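Local structure of protein DJ-1 homolog D (Arabidopsis thaliana, 4OGG) at residues 197-201 and 214-218; 33-39 and 66-72. The protein belongs to the DJ-1/PfpI family and carries two copies of its alpha/beta domain, of the glutaminase I clan, in one chain. All blocks are in the same frame, centred on the assembly; numbering follows the deposited sequence.

In the fold
The two contacts lie in different DJ-1/PfpI units of the chain: contact 2 in the N-terminal one, contact 1 in the C-terminal one. Their centres are 29 Å apart, with about 13 Å between nearest atoms, and they lie on opposite sides of the chain's centre. Contact 1 is buried, with apolar side chains, and joins strand 197-201, inside a six-stranded sheet, to helix 208-221. Contact 2 is more polar and only partly buried; there the outermost strand 30-35 and the turn after it meet the 66-72 segment, close to a second subunit. The two modified cysteines of the chain, each carrying a carboxy(hydroxy)methyl group on sulfur, belong to neither contact.

Contact 1: residues 197-201 and 214-218; sequences RILFL and PFQSL
Phe215 sets its ring edge over one face of Phe200, with CD2 3.9 Å above the plane and over its centre. The two rings form a T-shaped (edge-to-face) pair with centroids 5.3 Å apart and planes at 84°. In the plane of the Phe200 ring, Pro214 CB and Leu218 CD1 lie at the edge: Phe200 CZ is 3.8 Å from Pro214 CB, and Phe200 CE1 the same distance from Leu218 CD1. The ring also reaches the helix backbone, its CZ coming 3.4 Å from Phe215 N. Phe215 carries CG opposite its own backbone nitrogen (chi1 -171°), which swings the ring back toward the strand and over Phe200. One residue pair further along, Ile198 CG2 meets Leu218 CD1 at 4.0 Å, the two side chains crossing at about a right angle. That methyl of Leu218 thus touches both strand residues, and the side chains that meet are all apolar. The segments run nearly antiparallel, helix 208-221 returning over the sheet to link strand 197-201 to its parallel neighbour 224-228 as a beta-alpha-beta crossover. Strands 224-228 and 275-278 flank 197-201 in that sheet, with Val225 and Val277 touching Phe200. Helix 369-380 packs alongside, its Leu376 against Leu218, and Phe259 makes a further edge-to-face pair with Phe215.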
ATOM      1  N   ARG C 197      20.412  20.376  26.191  1.00 25.12           N
ATOM      2  CA  ARG C 197      19.142  20.610  25.513  1.00 23.87           C
ATOM      3  C   ARG C 197      19.416  20.532  24.015  1.00 23.16           C
ATOM      4  O   ARG C 197      20.281  21.242  23.498  1.00 21.10           O
ATOM      5  CB  ARG C 197      18.584  21.988  25.872  1.00 26.36           C
ATOM      6  CG  ARG C 197      18.103  22.105  27.306  1.00 30.94           C
ATOM      7  CD  ARG C 197      17.751  23.543  27.653  1.00 32.38           C
ATOM      8  NE  ARG C 197      16.703  24.088  26.792  1.00 35.36           N
ATOM      9  CZ  ARG C 197      15.442  23.670  26.790  1.00 36.46           C
ATOM     10  NH1 ARG C 197      15.060  22.696  27.606  1.00 36.75           N
ATOM     11  NH2 ARG C 197      14.558  24.234  25.979  1.00 37.19           N
ATOM     12  N   ILE C 198      18.681  19.667  23.324  1.00 21.54           N
ATOM     13  CA  ILE C 198      18.871  19.479  21.890  1.00 21.94           C
ATOM     14  C   ILE C 198      17.606  19.801  21.099  1.00 21.42           C
ATOM     15  O   ILE C 198      16.505  19.416  21.492  1.00 21.57           O
ATOM     16  CB  ILE C 198      19.281  18.019  21.586  1.00 22.66           C
ATOM     17  CG1 ILE C 198      20.352  17.557  22.580  1.00 24.33           C
ATOM     18  CG2 ILE C 198      19.792  17.905  20.157  1.00 22.18           C
ATOM     19  CD1 ILE C 198      21.624  18.368  22.551  1.00 27.76           C
ATOM     20  N   LEU C 199      17.774  20.510  19.984  1.00 20.55           N
ATOM     21  CA  LEU C 199      16.653  20.876  19.120  1.00 19.39           C
ATOM     22  C   LEU C 199      16.711  20.109  17.802  1.00 17.91           C
ATOM     23  O   LEU C 199      17.754  20.050  17.156  1.00 18.50           O
ATOM     24  CB  LEU C 199      16.671  22.379  18.817  1.00 19.83           C
ATOM     25  CG  LEU C 199      15.601  22.860  17.830  1.00 20.73           C
ATOM     26  CD1 LEU C 199      14.224  22.680  18.441  1.00 20.08           C
ATOM     27  CD2 LEU C 199      15.836  24.318  17.478  1.00 21.28           C
ATOM     28  N   PHE C 200      15.582  19.524  17.413  1.00 17.76           N
ATOM     29  CA  PHE C 200      15.484  18.769  16.166  1.00 16.96           C
ATOM     30  C   PHE C 200      14.631  19.528  15.160  1.00 17.46           C
ATOM     31  O   PHE C 200      13.495  19.884  15.460  1.00 18.42           O
ATOM     32  CB  PHE C 200      14.834  17.404  16.412  1.00 15.96           C
ATOM     33  CG  PHE C 200      15.806  16.309  16.727  1.00 17.19           C
ATOM     34  CD1 PHE C 200      16.638  16.392  17.838  1.00 16.41           C
ATOM     35  CD2 PHE C 200      15.878  15.181  15.916  1.00 15.99           C
ATOM     36  CE1 PHE C 200      17.529  15.362  18.139  1.00 17.93           C
ATOM     37  CE2 PHE C 200      16.762  14.147  16.206  1.00 16.06           C
ATOM     38  CZ  PHE C 200      17.590  14.237  17.320  1.00 17.90           C
ATOM     39  N   LEU C 201      15.181  19.779  13.976  1.00 17.39           N
ATOM     40  CA  LEU C 201      14.438  20.468  12.926  1.00 18.15           C
ATOM     41  C   LEU C 201      13.724  19.395  12.112  1.00 18.28           C
ATOM     42  O   LEU C 201      14.341  18.709  11.297  1.00 19.45           O
ATOM     43  CB  LEU C 201      15.390  21.264  12.034  1.00 18.59           C
ATOM     44  CG  LEU C 201      16.061  22.460  12.714  1.00 20.64           C
ATOM     45  CD1 LEU C 201      17.133  23.045  11.812  1.00 22.04           C
ATOM     46  CD2 LEU C 201      14.998  23.502  13.043  1.00 23.20           C
ATOM     47  N   PRO C 214      18.080   9.051  16.419  1.00 14.42           N
ATOM     48  CA  PRO C 214      18.890  10.041  17.138  1.00 15.32           C
ATOM     49  C   PRO C 214      18.096  10.689  18.274  1.00 15.46           C
ATOM     50  O   PRO C 214      18.623  10.926  19.363  1.00 15.47           O
ATOM     51  CB  PRO C 214      19.260  11.050  16.048  1.00 13.52           C
ATOM     52  CG  PRO C 214      19.252  10.209  14.788  1.00 15.35           C
ATOM     53  CD  PRO C 214      18.009   9.375  14.982  1.00 14.54           C
ATOM     54  N   PHE C 215      16.820  10.958  18.014  1.00 14.63           N
ATOM     55  CA  PHE C 215      15.952  11.595  18.999  1.00 14.59           C
ATOM     56  C   PHE C 215      15.878  10.785  20.288  1.00 15.02           C
ATOM     57  O   PHE C 215      16.135  11.306  21.374  1.00 16.22           O
ATOM     58  CB  PHE C 215      14.550  11.789  18.406  1.00 14.34           C
ATOM     59  CG  PHE C 215      13.632  12.624  19.259  1.00 16.37           C
ATOM     60  CD1 PHE C 215      12.743  12.023  20.146  1.00 16.79           C
ATOM     61  CD2 PHE C 215      13.652  14.011  19.172  1.00 17.81           C
ATOM     62  CE1 PHE C 215      11.885  12.791  20.934  1.00 18.19           C
ATOM     63  CE2 PHE C 215      12.798  14.791  19.958  1.00 17.56           C
ATOM     64  CZ  PHE C 215      11.914  14.178  20.839  1.00 18.51           C
ATOM     65  N   GLN C 216      15.552   9.505  20.170  1.00 13.49           N
ATOM     66  CA  GLN C 216      15.451   8.669  21.355  1.00 13.93           C
ATOM     67  C   GLN C 216      16.803   8.280  21.943  1.00 14.24           C
ATOM     68  O   GLN C 216      16.908   8.040  23.144  1.00 15.22           O
ATOM     69  CB  GLN C 216      14.606   7.433  21.052  1.00 14.09           C
ATOM     70  CG  GLN C 216      13.163   7.808  20.757  1.00 12.73           C
ATOM     71  CD  GLN C 216      12.212   6.647  20.885  1.00 15.87           C
ATOM     72  OE1 GLN C 216      11.187   6.745  21.563  1.00 16.79           O
ATOM     73  NE2 GLN C 216      12.534   5.544  20.233  1.00 11.21           N
ATOM     74  N   SER C 217      17.838   8.225  21.111  1.00 14.82           N
ATOM     75  CA  SER C 217      19.167   7.883  21.611  1.00 14.29           C
ATOM     76  C   SER C 217      19.621   8.984  22.571  1.00 15.30           C
ATOM     77  O   SER C 217      20.135   8.708  23.659  1.00 14.76           O
ATOM     78  CB  SER C 217      20.173   7.761  20.460  1.00 15.03           C
ATOM     79  OG  SER C 217      19.931   6.604  19.677  1.00 16.12           O
ATOM     80  N   LEU C 218      19.420  10.233  22.167  1.00 14.43           N
ATOM     81  CA  LEU C 218      19.817  11.365  22.997  1.00 16.34           C
ATOM     82  C   LEU C 218      18.963  11.464  24.259  1.00 16.58           C
ATOM     83  O   LEU C 218      19.459  11.844  25.321  1.00 17.77           O
ATOM     84  CB  LEU C 218      19.740  12.665  22.184  1.00 16.61           C
ATOM     85  CG  LEU C 218      20.743  12.742  21.029  1.00 17.49           C
ATOM     86  CD1 LEU C 218      20.443  13.948  20.148  1.00 17.31           C
ATOM     87  CD2 LEU C 218      22.157  12.818  21.589  1.00 19.14           C
TER

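Contact 2: residues 33-39 and 66-72; sequences HTVCPGK and FTLNATF
Thr34 and Asn69 grip each other through two bonds. Asn69 OD1 accepts Thr34 N at 2.7 Å, the donor tilted 27° from the carbonyl plane, and Asn69 N in turn donates to Thr34 OG1. The threonine hydroxyl lies between its own backbone nitrogen and carbonyl carbon (chi1 55°), which directs it at the Asn69 backbone and leaves CG2 to meet the edge of the Phe66 ring. A weak bond from Ala70 N to Thr34 O follows. Packing is tightest at Val35, whose CG1 is pressed to 3.4 Å from Ala70 CB. Beyond it Pro37 CB sits over the face of Phe72, 4.1 Å from the centroid, a CH-pi contact. Leu68 CD1 rests against the beta carbons of both Cys36 and Lys39, 3.6 Å from Cys36 CB. A water accepts from Cys36 N and Phe72 N and lies 2.7 Å from Lys39 O and 2.9 Å from Ala70 O, tying the type II turn to the other segment. The solvent side is looser: Asn69 is exposed and His33 partly so, His33 CB touching Ala70 CB at 3.9 Å. Another water links Thr34 OG1 to Thr67 O. Lys39 NZ makes a salt bridge with Asp11, and Gln249 of the second subunit bonds to Pro37 O. Strand 30-35 pairs with strand 3-8 at the sheet margin; helix 98-110 packs against Phe72, and helix 15-27 against Thr34 and Phe66.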
ATOM      1  N   HIS C  33      24.952  -7.685  18.518  1.00 15.04           N
ATOM      2  CA  HIS C  33      24.746  -8.741  17.534  1.00 15.99           C
ATOM      3  C   HIS C  33      23.254  -9.014  17.405  1.00 14.59           C
ATOM      4  O   HIS C  33      22.522  -9.000  18.395  1.00 15.49           O
ATOM      5  CB  HIS C  33      25.469 -10.019  17.964  1.00 16.65           C
ATOM      6  CG  HIS C  33      26.957  -9.943  17.824  1.00 19.25           C
ATOM      7  ND1 HIS C  33      27.796 -10.953  18.241  1.00 20.96           N
ATOM      8  CD2 HIS C  33      27.755  -8.984  17.298  1.00 21.37           C
ATOM      9  CE1 HIS C  33      29.047 -10.620  17.977  1.00 22.65           C
ATOM     10  NE2 HIS C  33      29.050  -9.430  17.405  1.00 22.19           N
ATOM     11  N   THR C  34      22.805  -9.260  16.180  1.00 14.57           N
ATOM     12  CA  THR C  34      21.393  -9.528  15.926  1.00 13.69           C
ATOM     13  C   THR C  34      21.238 -10.898  15.285  1.00 12.82           C
ATOM     14  O   THR C  34      21.928 -11.216  14.322  1.00 14.97           O
ATOM     15  CB  THR C  34      20.799  -8.476  14.986  1.00 13.73           C
ATOM     16  OG1 THR C  34      21.585  -8.415  13.789  1.00 15.81           O
ATOM     17  CG2 THR C  34      20.791  -7.108  15.657  1.00 11.81           C
ATOM     18  N   VAL C  35      20.313 -11.691  15.813  1.00 13.38           N
ATOM     19  CA  VAL C  35      20.076 -13.039  15.315  1.00 12.82           C
ATOM     20  C   VAL C  35      18.591 -13.372  15.191  1.00 14.30           C
ATOM     21  O   VAL C  35      17.749 -12.792  15.874  1.00 13.91           O
ATOM     22  CB  VAL C  35      20.728 -14.090  16.249  1.00 12.67           C
ATOM     23  CG1 VAL C  35      22.234 -13.867  16.319  1.00 13.56           C
ATOM     24  CG2 VAL C  35      20.116 -14.003  17.647  1.00 13.61           C
ATOM     25  N   CYS C  36      18.284 -14.318  14.310  1.00 14.07           N
ATOM     26  CA  CYS C  36      16.916 -14.771  14.107  1.00 15.12           C
ATOM     27  C   CYS C  36      16.998 -16.268  13.862  1.00 14.86           C
ATOM     28  O   CYS C  36      17.784 -16.714  13.026  1.00 15.12           O
ATOM     29  CB  CYS C  36      16.284 -14.090  12.894  1.00 13.62           C
ATOM     30  SG  CYS C  36      14.621 -14.720  12.498  1.00 15.41           S
ATOM     31  N   PRO C  37      16.202 -17.066  14.592  1.00 14.93           N
ATOM     32  CA  PRO C  37      16.264 -18.517  14.375  1.00 15.90           C
ATOM     33  C   PRO C  37      16.074 -18.893  12.911  1.00 17.43           C
ATOM     34  O   PRO C  37      15.235 -18.321  12.217  1.00 18.06           O
ATOM     35  CB  PRO C  37      15.147 -19.055  15.273  1.00 16.09           C
ATOM     36  CG  PRO C  37      14.173 -17.896  15.348  1.00 16.61           C
ATOM     37  CD  PRO C  37      15.104 -16.716  15.510  1.00 15.36           C
ATOM     38  N   GLY C  38      16.872 -19.844  12.439  1.00 17.86           N
ATOM     39  CA  GLY C  38      16.763 -20.283  11.060  1.00 16.88           C
ATOM     40  C   GLY C  38      17.415 -19.373  10.037  1.00 17.42           C
ATOM     41  O   GLY C  38      17.352 -19.644   8.839  1.00 17.30           O
ATOM     42  N   LYS C  39      18.042 -18.292  10.493  1.00 16.39           N
ATOM     43  CA  LYS C  39      18.695 -17.361   9.582  1.00 16.38           C
ATOM     44  C   LYS C  39      20.148 -17.139   9.969  1.00 17.21           C
ATOM     45  O   LYS C  39      20.532 -17.356  11.118  1.00 17.20           O
ATOM     46  CB  LYS C  39      17.949 -16.022   9.553  1.00 17.93           C
ATOM     47  CG  LYS C  39      16.517 -16.151   9.060  1.00 16.17           C
ATOM     48  CD  LYS C  39      15.879 -14.810   8.727  1.00 16.38           C
ATOM     49  CE  LYS C  39      14.487 -15.026   8.145  1.00 17.95           C
ATOM     50  NZ  LYS C  39      13.872 -13.773   7.621  1.00 17.84           N
ATOM     51  N   PHE C  66      15.338  -5.502   7.823  1.00 12.40           N
ATOM     52  CA  PHE C  66      16.459  -5.455   8.756  1.00 12.04           C
ATOM     53  C   PHE C  66      17.487  -6.543   8.464  1.00 12.59           C
ATOM     54  O   PHE C  66      17.150  -7.725   8.426  1.00 12.92           O
ATOM     55  CB  PHE C  66      15.963  -5.618  10.196  1.00 12.65           C
ATOM     56  CG  PHE C  66      17.020  -5.350  11.223  1.00 13.01           C
ATOM     57  CD1 PHE C  66      17.268  -4.053  11.659  1.00 13.81           C
ATOM     58  CD2 PHE C  66      17.809  -6.382  11.713  1.00 14.76           C
ATOM     59  CE1 PHE C  66      18.290  -3.787  12.570  1.00 14.75           C
ATOM     60  CE2 PHE C  66      18.837  -6.126  12.624  1.00 13.74           C
ATOM     61  CZ  PHE C  66      19.076  -4.825  13.051  1.00 14.36           C
ATOM     62  N   THR C  67      18.741  -6.140   8.284  1.00 13.30           N
ATOM     63  CA  THR C  67      19.813  -7.087   7.991  1.00 15.18           C
ATOM     64  C   THR C  67      20.513  -7.566   9.260  1.00 15.46           C
ATOM     65  O   THR C  67      21.056  -6.767  10.022  1.00 14.72           O
ATOM     66  CB  THR C  67      20.863  -6.462   7.050  1.00 15.36           C
ATOM     67  OG1 THR C  67      20.218  -5.963   5.869  1.00 18.97           O
ATOM     68  CG2 THR C  67      21.899  -7.504   6.651  1.00 17.83           C
ATOM     69  N   LEU C  68      20.490  -8.876   9.476  1.00 15.40           N
ATOM     70  CA  LEU C  68      21.113  -9.492  10.644  1.00 14.53           C
ATOM     71  C   LEU C  68      22.630  -9.497  10.484  1.00 15.48           C
ATOM     72  O   LEU C  68      23.131  -9.588   9.365  1.00 14.58           O
ATOM     73  CB  LEU C  68      20.618 -10.931  10.790  1.00 13.83           C
ATOM     74  CG  LEU C  68      19.095 -11.095  10.841  1.00 13.93           C
ATOM     75  CD1 LEU C  68      18.732 -12.566  10.695  1.00 14.92           C
ATOM     76  CD2 LEU C  68      18.554 -10.521  12.154  1.00 13.32           C
ATOM     77  N   ASN C  69      23.356  -9.396  11.596  1.00 15.43           N
ATOM     78  CA  ASN C  69      24.814  -9.407  11.539  1.00 15.39           C
ATOM     79  C   ASN C  69      25.421 -10.600  12.267  1.00 16.18           C
ATOM     80  O   ASN C  69      26.644 -10.702  12.397  1.00 17.44           O
ATOM     81  CB  ASN C  69      25.402  -8.096  12.090  1.00 15.09           C
ATOM     82  CG  ASN C  69      25.202  -7.929  13.588  1.00 12.96           C
ATOM     83  OD1 ASN C  69      24.695  -8.816  14.270  1.00 14.54           O
ATOM     84  ND2 ASN C  69      25.618  -6.780  14.105  1.00 14.87           N
ATOM     85  N   ALA C  70      24.568 -11.509  12.729  1.00 15.61           N
ATOM     86  CA  ALA C  70      25.030 -12.700  13.434  1.00 16.13           C
ATOM     87  C   ALA C  70      24.173 -13.918  13.102  1.00 17.72           C
ATOM     88  O   ALA C  70      23.050 -13.791  12.605  1.00 16.53           O
ATOM     89  CB  ALA C  70      25.036 -12.453  14.932  1.00 16.34           C
ATOM     90  N   THR C  71      24.708 -15.099  13.392  1.00 17.53           N
ATOM     91  CA  THR C  71      24.021 -16.351  13.107  1.00 17.28           C
ATOM     92  C   THR C  71      23.511 -17.026  14.378  1.00 18.51           C
ATOM     93  O   THR C  71      24.291 -17.475  15.218  1.00 18.88           O
ATOM     94  CB  THR C  71      24.964 -17.314  12.350  1.00 17.14           C
ATOM     95  OG1 THR C  71      25.486 -16.648  11.189  1.00 17.31           O
ATOM     96  CG2 THR C  71      24.219 -18.575  11.919  1.00 17.38           C
ATOM     97  N   PHE C  72      22.188 -17.101  14.497  1.00 17.76           N
ATOM     98  CA  PHE C  72      21.520 -17.695  15.649  1.00 17.98           C
ATOM     99  C   PHE C  72      22.101 -19.041  16.089  1.00 19.77           C
ATOM    100  O   PHE C  72      22.409 -19.240  17.266  1.00 19.26           O
ATOM    101  CB  PHE C  72      20.026 -17.862  15.338  1.00 18.09           C
ATOM    102  CG  PHE C  72      19.207 -18.313  16.510  1.00 19.23           C
ATOM    103  CD1 PHE C  72      19.184 -19.651  16.892  1.00 18.23           C
ATOM    104  CD2 PHE C  72      18.481 -17.392  17.256  1.00 18.80           C
ATOM    105  CE1 PHE C  72      18.450 -20.064  18.004  1.00 19.13           C
ATOM    106  CE2 PHE C  72      17.745 -17.792  18.368  1.00 19.34           C
ATOM    107  CZ  PHE C  72      17.729 -19.132  18.744  1.00 19.95           C
TER
HETATM  108  O   HOH W   1      22.288  -6.207  12.359  1.00 15.63           O
HETATM  109  O   HOH W   2      20.629 -15.278  12.846  1.00 15.43           O